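Local coordinates for putative HpcE protein (Mycolicibacterium smegmatis, PDB 6V77) that is a putative HpcE protein of the fumarylacetoacetate hydrolase family, holding a zinc ion at an acidic metal site, at residues 112-124 with 241-255. Residues are numbered along the deposited sequence; the frame is centred on the assembly and turned at random.
Sequences QLPAGSVDWEVEL and TPSGVGMGRNPKRFL. With ZN (zinc ion), chain L.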
# COMPACT_ATOMS: atom_id res chain seq x y z
N GLN B 112 17.60 -11.90 3.75
CA GLN B 112 18.18 -12.39 2.51
C GLN B 112 18.55 -11.21 1.63
O GLN B 112 17.74 -10.29 1.45
CB GLN B 112 17.20 -13.33 1.79
CG GLN B 112 16.79 -14.55 2.62
CD GLN B 112 17.92 -15.57 2.76
OE1 GLN B 112 18.67 -15.83 1.82
NE2 GLN B 112 18.04 -16.16 3.95
N LEU B 113 19.79 -11.21 1.13
CA LEU B 113 20.26 -10.20 0.18
C LEU B 113 19.88 -10.59 -1.23
O LEU B 113 20.43 -11.55 -1.79
CB LEU B 113 21.78 -10.06 0.25
CG LEU B 113 22.41 -9.41 1.48
CD1 LEU B 113 23.91 -9.73 1.46
CD2 LEU B 113 22.14 -7.91 1.47
N PRO B 114 18.96 -9.88 -1.86
CA PRO B 114 18.77 -10.04 -3.30
C PRO B 114 20.01 -9.55 -4.03
O PRO B 114 20.84 -8.81 -3.49
CB PRO B 114 17.57 -9.15 -3.61
CG PRO B 114 17.62 -8.10 -2.54
CD PRO B 114 18.10 -8.81 -1.31
N ALA B 115 20.14 -9.99 -5.29
CA ALA B 115 21.18 -9.45 -6.14
C ALA B 115 21.03 -7.94 -6.24
O ALA B 115 19.92 -7.41 -6.24
CB ALA B 115 21.10 -10.08 -7.54
N GLY B 116 22.17 -7.24 -6.28
CA GLY B 116 22.15 -5.80 -6.42
C GLY B 116 22.93 -5.11 -5.31
O GLY B 116 23.92 -5.65 -4.79
N SER B 117 22.50 -3.90 -4.97
CA SER B 117 23.21 -3.00 -4.06
C SER B 117 22.27 -2.70 -2.91
O SER B 117 21.46 -1.76 -2.99
CB SER B 117 23.64 -1.73 -4.79
OG SER B 117 24.54 -2.03 -5.85
N VAL B 118 22.35 -3.48 -1.84
CA VAL B 118 21.39 -3.36 -0.74
C VAL B 118 21.94 -2.40 0.31
O VAL B 118 23.05 -2.57 0.81
CB VAL B 118 21.06 -4.73 -0.13
CG1 VAL B 118 20.08 -4.58 0.98
CG2 VAL B 118 20.49 -5.67 -1.23
N ASP B 119 21.13 -1.41 0.65
CA ASP B 119 21.56 -0.27 1.44
C ASP B 119 20.69 -0.17 2.69
O ASP B 119 19.54 -0.61 2.69
CB ASP B 119 21.44 1.00 0.60
CG ASP B 119 22.34 2.11 1.07
OD1 ASP B 119 23.00 1.97 2.13
OD2 ASP B 119 22.38 3.12 0.35
N TRP B 120 21.26 0.40 3.75
CA TRP B 120 20.61 0.55 5.05
C TRP B 120 20.06 1.96 5.22
O TRP B 120 20.61 2.92 4.67
CB TRP B 120 21.62 0.27 6.18
CG TRP B 120 22.86 1.15 6.07
CD1 TRP B 120 23.02 2.40 6.62
CD2 TRP B 120 24.06 0.86 5.35
NE1 TRP B 120 24.26 2.88 6.30
CE2 TRP B 120 24.92 1.97 5.51
CE3 TRP B 120 24.50 -0.23 4.59
CZ2 TRP B 120 26.19 2.02 4.95
CZ3 TRP B 120 25.78 -0.18 4.03
CH2 TRP B 120 26.60 0.94 4.22
N GLU B 121 18.99 2.08 6.03
CA GLU B 121 18.35 3.38 6.31
C GLU B 121 17.60 3.25 7.65
O GLU B 121 16.46 2.79 7.66
CB GLU B 121 17.37 3.79 5.20
CG GLU B 121 17.97 3.99 3.79
CD GLU B 121 17.07 4.80 2.85
OE1 GLU B 121 15.88 4.95 3.17
OE2 GLU B 121 17.55 5.31 1.82
N VAL B 122 18.22 3.67 8.76
CA VAL B 122 17.48 3.68 10.03
C VAL B 122 16.39 4.74 9.96
O VAL B 122 16.62 5.85 9.45
CB VAL B 122 18.39 3.93 11.25
CG1 VAL B 122 19.20 5.23 11.12
CG2 VAL B 122 17.57 3.98 12.55
N GLU B 123 15.19 4.42 10.46
CA GLU B 123 14.12 5.41 10.45
C GLU B 123 13.27 5.31 11.70
O GLU B 123 13.07 4.23 12.26
CB GLU B 123 13.21 5.24 9.23
CG GLU B 123 13.98 5.16 7.92
CD GLU B 123 13.18 5.59 6.72
OE1 GLU B 123 11.98 5.90 6.84
OE2 GLU B 123 13.81 5.65 5.65
N LEU B 124 12.75 6.47 12.12
CA LEU B 124 11.66 6.49 13.08
C LEU B 124 10.38 6.05 12.38
O LEU B 124 10.05 6.57 11.30
CB LEU B 124 11.48 7.89 13.67
CG LEU B 124 10.27 8.04 14.61
CD1 LEU B 124 10.52 7.28 15.88
CD2 LEU B 124 10.04 9.52 14.91
N THR B 241 15.31 8.71 6.51
CA THR B 241 16.57 8.31 7.13
C THR B 241 17.60 9.44 7.10
O THR B 241 17.67 10.21 6.14
CB THR B 241 17.18 7.08 6.43
OG1 THR B 241 18.16 6.49 7.28
CG2 THR B 241 17.81 7.42 5.09
N PRO B 242 18.43 9.55 8.13
CA PRO B 242 19.51 10.54 8.15
C PRO B 242 20.65 10.12 7.22
O PRO B 242 20.60 9.09 6.54
CB PRO B 242 19.96 10.56 9.62
CG PRO B 242 19.60 9.21 10.15
CD PRO B 242 18.33 8.80 9.40
N SER B 243 21.68 10.94 7.19
CA SER B 243 22.81 10.68 6.30
C SER B 243 23.61 9.46 6.76
O SER B 243 23.40 8.91 7.84
CB SER B 243 23.72 11.90 6.22
OG SER B 243 24.43 12.06 7.44
N GLY B 244 24.55 9.04 5.91
CA GLY B 244 25.36 7.88 6.19
C GLY B 244 24.98 6.64 5.41
O GLY B 244 25.61 5.58 5.61
N VAL B 245 23.98 6.71 4.53
CA VAL B 245 23.65 5.50 3.78
C VAL B 245 24.82 5.12 2.87
O VAL B 245 25.69 5.94 2.53
CB VAL B 245 22.35 5.66 2.97
CG1 VAL B 245 21.25 6.22 3.86
CG2 VAL B 245 22.56 6.51 1.71
N GLY B 246 24.85 3.84 2.48
CA GLY B 246 25.98 3.34 1.71
C GLY B 246 26.10 3.97 0.33
O GLY B 246 27.22 4.17 -0.16
N MET B 247 24.97 4.29 -0.31
CA MET B 247 25.10 4.87 -1.65
C MET B 247 25.67 6.28 -1.62
O MET B 247 26.04 6.80 -2.68
CB MET B 247 23.74 4.85 -2.37
CG MET B 247 22.76 5.84 -1.82
SD MET B 247 21.38 6.03 -2.97
CE MET B 247 20.28 7.11 -2.02
N GLY B 248 25.74 6.91 -0.44
CA GLY B 248 26.32 8.24 -0.29
C GLY B 248 27.79 8.27 0.04
O GLY B 248 28.39 9.35 0.08
N ARG B 249 28.40 7.11 0.29
CA ARG B 249 29.80 7.08 0.71
C ARG B 249 30.72 7.06 -0.51
O ARG B 249 30.30 6.76 -1.63
CB ARG B 249 30.03 5.86 1.60
CG ARG B 249 29.20 6.00 2.87
CD ARG B 249 29.12 4.79 3.77
NE ARG B 249 28.51 5.20 5.04
CZ ARG B 249 29.17 5.63 6.11
NH1 ARG B 249 30.51 5.69 6.11
NH2 ARG B 249 28.49 5.98 7.19
N ASN B 250 31.98 7.43 -0.29
CA ASN B 250 33.01 7.30 -1.33
C ASN B 250 34.12 6.40 -0.82
O ASN B 250 34.85 6.82 0.11
CB ASN B 250 33.55 8.69 -1.70
CG ASN B 250 32.46 9.61 -2.24
OD1 ASN B 250 32.07 10.58 -1.58
ND2 ASN B 250 31.97 9.31 -3.42
N PRO B 251 34.30 5.18 -1.34
CA PRO B 251 33.43 4.62 -2.39
C PRO B 251 32.07 4.19 -1.85
O PRO B 251 31.86 4.17 -0.63
CB PRO B 251 34.22 3.41 -2.86
CG PRO B 251 34.86 2.92 -1.62
CD PRO B 251 35.23 4.17 -0.82
N LYS B 252 31.13 3.91 -2.74
CA LYS B 252 29.84 3.39 -2.27
C LYS B 252 30.05 2.04 -1.59
O LYS B 252 30.93 1.26 -1.98
CB LYS B 252 28.87 3.27 -3.45
CG LYS B 252 28.44 4.60 -4.04
CD LYS B 252 27.62 4.40 -5.31
CE LYS B 252 26.80 5.64 -5.66
NZ LYS B 252 27.55 6.91 -5.47
N ARG B 253 29.29 1.80 -0.54
CA ARG B 253 29.39 0.56 0.23
C ARG B 253 27.99 -0.01 0.40
O ARG B 253 27.07 0.73 0.73
CB ARG B 253 30.01 0.81 1.60
CG ARG B 253 30.06 -0.41 2.49
CD ARG B 253 30.29 -0.03 3.94
NE ARG B 253 30.55 -1.20 4.77
CZ ARG B 253 30.90 -1.15 6.05
NH1 ARG B 253 31.03 0.01 6.67
NH2 ARG B 253 31.13 -2.28 6.71
N PHE B 254 27.83 -1.31 0.19
CA PHE B 254 26.52 -1.92 0.41
C PHE B 254 26.66 -3.12 1.32
O PHE B 254 27.76 -3.61 1.60
CB PHE B 254 25.87 -2.27 -0.94
CG PHE B 254 25.68 -1.07 -1.81
CD1 PHE B 254 24.72 -0.12 -1.49
CD2 PHE B 254 26.51 -0.84 -2.89
CE1 PHE B 254 24.55 1.02 -2.26
CE2 PHE B 254 26.34 0.30 -3.68
CZ PHE B 254 25.35 1.23 -3.35
N LEU B 255 25.52 -3.60 1.80
CA LEU B 255 25.53 -4.74 2.70
C LEU B 255 26.09 -5.97 1.99
O LEU B 255 25.83 -6.20 0.80
CB LEU B 255 24.12 -5.00 3.24
CG LEU B 255 23.69 -3.89 4.20
CD1 LEU B 255 22.14 -3.84 4.28
CD2 LEU B 255 24.33 -4.07 5.57
ZN ZN L . 13.80 5.74 3.48
O HOH W 1 24.25 -5.58 -1.55
O HOH W 2 11.72 6.17 3.82
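Gly244 O is gripped by two side-chain donors, Trp120 NE1 across the contact and Arg249 NE from its own loop, which arrive from opposite faces of the carbonyl plane. The contact belongs to the metal site of the fumarylacetoacetate hydrolase fold: 112-124 carries two of the zinc-binding carboxylates, and 241-255 is part of the loop between strands 236-238 and 260-265, whose Thr241 end lies beside them. The indole bond is bent, 137° at its hydrogen, with NE1 3.1 Å from Gly244 O, whereas Arg249 NE donates more directly, the oxygen lying in its guanidinium plane.

Across from Gly246 and Met247 of the loop, the Asp119 carboxylate takes both backbone amides at the start of the 3-10 turn 246-248. Its OD1 accepts from Gly246 N at 2.7 Å on the syn lone pair, while Met247 N meets OD2 from above the carboxylate plane. OD2 also forms a salt bridge with Arg156 NE, a second partner for that oxygen. With CG of Asp119 anti to the backbone N (chi1 -157°), OD1 lies over the rim of the same Trp120 face as Gly246 N, which is 3.3 Å above the plane.

Leu255 N bonds Val118 O nearly straight, and its side chain packs against Leu113, Val118 CG1 and the CE3 edge of Trp120. Beside it, Ser117 CB sits 3.4 Å from the Phe254 ring centroid, 8° off the normal, a CH-pi contact.

Nearer the metal, Glu121 OE1 and Glu123 OE2 each bind zinc at 2.2 Å, with Asp152 and a water completing the ligands found. Glu121 OE2 forms a salt bridge with Arg156, and Glu123 OE1 accepts from Gly240 N. Thr241 CG2 lies against the Glu121 carboxylate, and Thr241 OG1 donates to Val122 O at 2.7 Å, tilted from the carbonyl plane.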